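Local coordinates for peptide ABC transporter, peptide-binding protein (Enterococcus faecalis, PDB 3O6P), which probably captures peptides outside the cell for an ABC importer, though this chain is only one piece of the solute-binding protein, at residues Asn22-Lys27 with Lys84-Lys89; Tyr31-Lys36 with Gly221-Phe226. All blocks are in the same frame, centred on the assembly; numbering follows the deposited sequence.

Interaction 1. Residues Asn22-Lys27 with Lys84-Lys89; sequences NANLRK and KEYWEK
Helix 23-27 and helix 84-89 run nearly antiparallel, their axes 155° apart and 7.8 Å from each other at closest approach, with Asn24 facing Tyr86 and Leu25 facing Trp87. The backbones come close enough for Tyr86 CB to sit 3.5 Å from Asn24 O. Asn24 and Tyr86 carry the middle of the contact: their side chains cross at about a right angle, amide and ring planes 74° apart, and Asn24 OD1 comes within 3.2 Å of Tyr86 CD2. Lys27 lends only hydrocarbon to the same ring; its CB lies 3.8 Å from Tyr86 CD2, and the extended chain brings its CD up to Tyr86 CE2.

Lys89 runs past the same amide with its aliphatic chain, CB 3.8 Å from Asn24 ND2, while its NZ ends above the rim of one face of the Tyr86 ring. A water ties the two polar ends together, donating to Asn24 OD1 and accepting from Lys89 NZ. Asn24 ND2 bonds to Glu93, further along helix 80-94, so both ends of the amide are held. This is an antiparallel helix pair in a piece of a family 5 solute-binding protein. Asn22 is the N-cap of helix 23-31: Leu25 N donates to Asn22 OD1 over 2.9 Å, on a lone pair in the carbonyl plane.

Deeper in, Leu25 and Trp87 lie side by side, pointing the same way. Both have CG anti to the backbone N, which carries Leu25 CD1 to 3.8 Å from Trp87 CE3. Trp87 NE1 is taken up by the carbonyl of Asp127.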
loop_
_atom_site.group_PDB
_atom_site.type_symbol
_atom_site.label_atom_id
_atom_site.label_comp_id
_atom_site.label_asym_id
_atom_site.label_seq_id
_atom_site.Cartn_x
_atom_site.Cartn_y
_atom_site.Cartn_z
ATOM N N ASN A 22 12.270 -4.653 -5.020
ATOM C CA ASN A 22 12.283 -4.181 -6.383
ATOM C C ASN A 22 10.989 -3.419 -6.709
ATOM O O ASN A 22 9.894 -3.986 -6.646
ATOM C CB ASN A 22 12.464 -5.368 -7.342
ATOM C CG ASN A 22 12.514 -4.923 -8.781
ATOM O OD1 ASN A 22 11.471 -4.652 -9.400
ATOM N ND2 ASN A 22 13.726 -4.819 -9.331
ATOM N N ALA A 23 11.116 -2.140 -7.039
ATOM C CA ALA A 23 9.937 -1.289 -7.273
ATOM C C ALA A 23 9.106 -1.764 -8.443
ATOM O O ALA A 23 7.882 -1.681 -8.400
ATOM C CB ALA A 23 10.369 0.181 -7.462
ATOM N N ASN A 24 9.750 -2.287 -9.486
ATOM C CA ASN A 24 8.975 -2.827 -10.608
ATOM C C ASN A 24 8.093 -4.025 -10.245
ATOM O O ASN A 24 6.975 -4.147 -10.766
ATOM C CB ASN A 24 9.870 -3.146 -11.791
ATOM C CG ASN A 24 10.373 -1.878 -12.462
ATOM O OD1 ASN A 24 9.605 -0.927 -12.657
ATOM N ND2 ASN A 24 11.662 -1.841 -12.797
ATOM N N LEU A 25 8.571 -4.890 -9.353
ATOM C CA LEU A 25 7.714 -5.972 -8.857
ATOM C C LEU A 25 6.538 -5.437 -8.052
ATOM O O LEU A 25 5.398 -5.896 -8.232
ATOM C CB LEU A 25 8.501 -7.027 -8.054
ATOM C CG LEU A 25 7.653 -8.110 -7.354
ATOM C CD1 LEU A 25 6.813 -8.917 -8.375
ATOM C CD2 LEU A 25 8.544 -9.043 -6.509
ATOM N N ARG A 26 6.797 -4.489 -7.160
ATOM C CA ARG A 26 5.700 -3.929 -6.392
ATOM C C ARG A 26 4.619 -3.289 -7.303
ATOM O O ARG A 26 3.416 -3.486 -7.106
ATOM C CB ARG A 26 6.216 -2.938 -5.369
ATOM C CG ARG A 26 7.240 -3.529 -4.400
ATOM C CD ARG A 26 7.440 -2.577 -3.197
ATOM N NE ARG A 26 7.991 -1.264 -3.578
ATOM C CZ ARG A 26 9.286 -0.947 -3.627
ATOM N NH1 ARG A 26 10.240 -1.856 -3.357
ATOM N NH2 ARG A 26 9.621 0.292 -3.989
ATOM N N LYS A 27 5.066 -2.584 -8.327
ATOM C CA LYS A 27 4.167 -2.026 -9.326
ATOM C C LYS A 27 3.445 -3.116 -10.132
ATOM O O LYS A 27 2.252 -2.959 -10.409
ATOM C CB LYS A 27 4.934 -1.059 -10.246
ATOM C CG LYS A 27 5.382 0.217 -9.488
ATOM C CD LYS A 27 6.370 1.001 -10.300
ATOM C CE LYS A 27 6.942 2.060 -9.364
ATOM N NZ LYS A 27 7.854 2.971 -10.116
ATOM N N LYS A 84 2.366 -7.348 -16.641
ATOM C CA LYS A 84 3.281 -8.263 -17.293
ATOM C C LYS A 84 4.609 -7.600 -17.647
ATOM O O LYS A 84 5.680 -8.196 -17.447
ATOM C CB LYS A 84 2.619 -8.843 -18.543
ATOM C CG LYS A 84 1.471 -9.799 -18.157
ATOM C CD LYS A 84 0.667 -10.251 -19.353
ATOM C CE LYS A 84 -0.535 -11.088 -18.899
ATOM N NZ LYS A 84 -0.115 -12.463 -18.487
ATOM N N GLU A 85 4.548 -6.380 -18.175
ATOM C CA GLU A 85 5.767 -5.677 -18.587
ATOM C C GLU A 85 6.660 -5.400 -17.366
ATOM O O GLU A 85 7.885 -5.602 -17.403
ATOM C CB GLU A 85 5.390 -4.347 -19.235
ATOM C CG GLU A 85 6.589 -3.498 -19.633
ATOM C CD GLU A 85 6.228 -2.061 -20.013
ATOM O OE1 GLU A 85 5.077 -1.618 -19.769
ATOM O OE2 GLU A 85 7.122 -1.354 -20.538
ATOM N N TYR A 86 6.047 -4.930 -16.288
ATOM C CA TYR A 86 6.819 -4.609 -15.082
ATOM C C TYR A 86 7.404 -5.847 -14.413
ATOM O O TYR A 86 8.503 -5.797 -13.862
ATOM C CB TYR A 86 5.958 -3.787 -14.111
ATOM C CG TYR A 86 5.957 -2.323 -14.497
ATOM C CD1 TYR A 86 5.399 -1.894 -15.718
ATOM C CD2 TYR A 86 6.581 -1.374 -13.693
ATOM C CE1 TYR A 86 5.424 -0.547 -16.081
ATOM C CE2 TYR A 86 6.592 -0.026 -14.045
ATOM C CZ TYR A 86 6.019 0.377 -15.231
ATOM O OH TYR A 86 6.049 1.713 -15.571
ATOM N N TRP A 87 6.684 -6.968 -14.470
ATOM C CA TRP A 87 7.220 -8.202 -13.949
ATOM C C TRP A 87 8.407 -8.682 -14.806
ATOM O O TRP A 87 9.418 -9.147 -14.256
ATOM C CB TRP A 87 6.107 -9.252 -13.852
ATOM C CG TRP A 87 6.505 -10.711 -13.617
ATOM C CD1 TRP A 87 6.086 -11.791 -14.338
ATOM C CD2 TRP A 87 7.321 -11.231 -12.559
ATOM N NE1 TRP A 87 6.603 -12.950 -13.798
ATOM C CE2 TRP A 87 7.372 -12.632 -12.715
ATOM C CE3 TRP A 87 8.022 -10.649 -11.498
ATOM C CZ2 TRP A 87 8.108 -13.466 -11.849
ATOM C CZ3 TRP A 87 8.750 -11.487 -10.636
ATOM C CH2 TRP A 87 8.779 -12.872 -10.813
ATOM N N GLU A 88 8.323 -8.525 -16.125
ATOM C CA GLU A 88 9.499 -8.815 -16.945
ATOM C C GLU A 88 10.721 -7.977 -16.550
ATOM O O GLU A 88 11.859 -8.489 -16.514
ATOM C CB GLU A 88 9.201 -8.634 -18.433
ATOM C CG GLU A 88 8.283 -9.693 -19.003
ATOM C CD GLU A 88 8.748 -11.131 -18.763
ATOM O OE1 GLU A 88 9.955 -11.438 -18.938
ATOM O OE2 GLU A 88 7.884 -11.964 -18.409
ATOM N N LYS A 89 10.498 -6.697 -16.264
ATOM C CA LYS A 89 11.590 -5.814 -15.818
ATOM C C LYS A 89 12.132 -6.314 -14.488
ATOM O O LYS A 89 13.369 -6.365 -14.311
ATOM C CB LYS A 89 11.150 -4.351 -15.640
ATOM C CG LYS A 89 10.776 -3.599 -16.886
ATOM C CD LYS A 89 10.300 -2.186 -16.481
ATOM C CE LYS A 89 9.652 -1.421 -17.633
ATOM N NZ LYS A 89 9.308 -0.062 -17.135
HETATM O O HOH W 1 9.931 0.639 -14.760
#

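Interaction 2. Residues Tyr31-Lys36 with Gly221-Phe226; sequences YSIDRK and GVVPLF
Strand 223-228, at one border of the five-stranded mixed sheet, meets the turn that leads from helix 23-31 into helix 35-43, and the joint is made by a buried arginine gripping a strand carbonyl. Arg35 reaches Pro224 O side-on with two nitrogens: NE donates over 2.9 Å and NH2 over 3.0 Å. The oxygen lies almost in the guanidinium plane, and seen from the acceptor the NH2 donor sits nearly in line with the C=O bond, at 165°. A bend at chi2 (-59°) folds the Arg35 chain so that its side edge, rather than its two terminal nitrogens, is turned to the strand. NH1 swings back to Ile33 O in a weak bond, and NH2 also bonds to Ser30 at the end of the preceding helix.

Apolar groups fill in around this grip. Val223, with CG1 anti to its backbone N (chi1 180°), places that methyl 3.4 Å from Arg35 NH2. Ile33 CD1 packs 4.1 Å from Leu225 CD2 and about as near Val223 CG1, while Val118 and Thr114 of helix 109-125 touch Ile33 and Leu225. At Leu225 and Phe226 the strand carries a classic beta bulge, both residues facing Gln7 of the neighbouring strand.

Leu225 O ends beside Arg35 CD, 3.4 Å away, and is buried without a polar partner in the model. Two donors converging on Pro224 O, with the bond to Ser30 and the weak one to Ile33 besides, should fix the rotation of the guanidinium; its positive charge, in buried surroundings, is probably eased by these neutral oxygens.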
loop_
_atom_site.group_PDB
_atom_site.type_symbol
_atom_site.label_atom_id
_atom_site.label_comp_id
_atom_site.label_asym_id
_atom_site.label_seq_id
_atom_site.Cartn_x
_atom_site.Cartn_y
_atom_site.Cartn_z
ATOM N N TYR A 31 -0.515 -3.274 -10.481
ATOM C CA TYR A 31 -1.156 -3.227 -11.791
ATOM C C TYR A 31 -2.066 -4.412 -12.063
ATOM O O TYR A 31 -2.950 -4.338 -12.936
ATOM C CB TYR A 31 -0.074 -3.238 -12.884
ATOM C CG TYR A 31 0.575 -1.922 -13.211
ATOM C CD1 TYR A 31 -0.188 -0.812 -13.563
ATOM C CD2 TYR A 31 1.977 -1.829 -13.291
ATOM C CE1 TYR A 31 0.441 0.400 -13.929
ATOM C CE2 TYR A 31 2.618 -0.637 -13.668
ATOM C CZ TYR A 31 1.848 0.475 -13.969
ATOM O OH TYR A 31 2.489 1.638 -14.334
ATOM N N SER A 32 -1.857 -5.506 -11.345
ATOM C CA SER A 32 -2.600 -6.723 -11.645
ATOM C C SER A 32 -3.951 -6.813 -10.931
ATOM O O SER A 32 -4.678 -7.788 -11.148
ATOM C CB SER A 32 -1.771 -7.951 -11.268
ATOM O OG SER A 32 -1.801 -8.115 -9.870
ATOM N N ILE A 33 -4.277 -5.839 -10.073
ATOM C CA ILE A 33 -5.495 -5.941 -9.252
ATOM C C ILE A 33 -6.540 -4.925 -9.699
ATOM O O ILE A 33 -6.322 -3.712 -9.618
ATOM C CB ILE A 33 -5.157 -5.753 -7.748
ATOM C CG1 ILE A 33 -4.044 -6.721 -7.277
ATOM C CG2 ILE A 33 -6.436 -5.826 -6.870
ATOM C CD1 ILE A 33 -3.411 -6.261 -5.956
ATOM N N ASP A 34 -7.661 -5.430 -10.182
ATOM C CA ASP A 34 -8.774 -4.587 -10.638
ATOM C C ASP A 34 -9.527 -4.117 -9.403
ATOM O O ASP A 34 -10.413 -4.810 -8.917
ATOM C CB ASP A 34 -9.662 -5.409 -11.576
ATOM C CG ASP A 34 -10.777 -4.611 -12.226
ATOM O OD1 ASP A 34 -11.032 -3.442 -11.829
ATOM O OD2 ASP A 34 -11.430 -5.184 -13.153
ATOM N N ARG A 35 -9.160 -2.938 -8.901
ATOM C CA ARG A 35 -9.762 -2.385 -7.678
ATOM C C ARG A 35 -11.259 -2.100 -7.859
ATOM O O ARG A 35 -12.040 -2.216 -6.895
ATOM C CB ARG A 35 -9.108 -1.041 -7.289
ATOM C CG ARG A 35 -7.564 -0.931 -7.214
ATOM C CD ARG A 35 -7.004 -1.876 -6.246
ATOM N NE ARG A 35 -5.608 -1.591 -5.833
ATOM C CZ ARG A 35 -4.527 -1.617 -6.628
ATOM N NH1 ARG A 35 -4.613 -1.846 -7.944
ATOM N NH2 ARG A 35 -3.325 -1.425 -6.105
ATOM N N LYS A 36 -11.653 -1.690 -9.066
ATOM C CA LYS A 36 -13.070 -1.435 -9.348
ATOM C C LYS A 36 -13.886 -2.734 -9.164
ATOM O O LYS A 36 -14.910 -2.754 -8.480
ATOM C CB LYS A 36 -13.241 -0.868 -10.768
ATOM C CG LYS A 36 -14.664 -0.401 -11.074
ATOM C CD LYS A 36 -14.782 0.139 -12.507
ATOM C CE LYS A 36 -16.170 0.736 -12.765
ATOM N NZ LYS A 36 -16.433 2.000 -11.987
ATOM N N GLY A 221 5.391 1.651 -2.385
ATOM C CA GLY A 221 6.019 1.057 -1.201
ATOM C C GLY A 221 5.072 0.198 -0.391
ATOM O O GLY A 221 5.525 -0.697 0.369
ATOM N N VAL A 222 3.775 0.479 -0.539
ATOM C CA VAL A 222 2.684 -0.324 -0.004
ATOM C C VAL A 222 1.607 -0.347 -1.107
ATOM O O VAL A 222 1.577 0.567 -1.934
ATOM C CB VAL A 222 2.147 0.286 1.330
ATOM C CG1 VAL A 222 1.586 1.696 1.107
ATOM C CG2 VAL A 222 1.097 -0.623 1.966
ATOM N N VAL A 223 0.750 -1.370 -1.140
ATOM C CA VAL A 223 -0.219 -1.544 -2.241
ATOM C C VAL A 223 -1.635 -1.293 -1.691
ATOM O O VAL A 223 -2.247 -2.211 -1.126
ATOM C CB VAL A 223 -0.110 -2.952 -2.916
ATOM C CG1 VAL A 223 -1.158 -3.083 -4.057
ATOM C CG2 VAL A 223 1.301 -3.187 -3.470
ATOM N N PRO A 224 -2.146 -0.049 -1.802
ATOM C CA PRO A 224 -3.532 0.205 -1.321
ATOM C C PRO A 224 -4.542 -0.590 -2.126
ATOM O O PRO A 224 -4.384 -0.733 -3.339
ATOM C CB PRO A 224 -3.711 1.722 -1.540
ATOM C CG PRO A 224 -2.282 2.270 -1.556
ATOM C CD PRO A 224 -1.517 1.188 -2.320
ATOM N N LEU A 225 -5.533 -1.144 -1.428
ATOM C CA LEU A 225 -6.550 -1.980 -2.060
ATOM C C LEU A 225 -7.889 -1.252 -2.204
ATOM O O LEU A 225 -8.525 -1.329 -3.262
ATOM C CB LEU A 225 -6.722 -3.288 -1.278
ATOM C CG LEU A 225 -5.469 -4.165 -1.197
ATOM C CD1 LEU A 225 -5.814 -5.369 -0.319
ATOM C CD2 LEU A 225 -5.049 -4.607 -2.619
ATOM N N PHE A 226 -8.321 -0.555 -1.149
ATOM C CA PHE A 226 -9.559 0.205 -1.213
ATOM C C PHE A 226 -9.633 1.173 -0.047
ATOM O O PHE A 226 -8.849 1.075 0.904
ATOM C CB PHE A 226 -10.806 -0.721 -1.234
ATOM C CG PHE A 226 -10.934 -1.644 -0.027
ATOM C CD1 PHE A 226 -11.557 -1.192 1.143
ATOM C CD2 PHE A 226 -10.484 -2.971 -0.075
ATOM C CE1 PHE A 226 -11.715 -2.039 2.286
ATOM C CE2 PHE A 226 -10.629 -3.834 1.043
ATOM C CZ PHE A 226 -11.251 -3.359 2.235
#

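In the fold
Interactions 1 and 2 lie about 14 Å apart between centres, and their segments alternate along the chain: 22-27, 31-36, 84-89, 221-226. Helix 23-31 starts in interaction 1, and the turn after it, in interaction 2, leads into helix 35-43. They also touch directly, through the edge-to-face rings of Tyr86 and Tyr31 and through Arg26, which packs on Gly221 and bonds to Asp219 just before the strand. One contact pairs helices 23-31 and 80-94 near the periphery; the other, closer to the chain centre, fastens the next turn to strand 223-228. Together they link the first helices both to helix 80-94 and to the C-terminal strand of this piece of the binding protein.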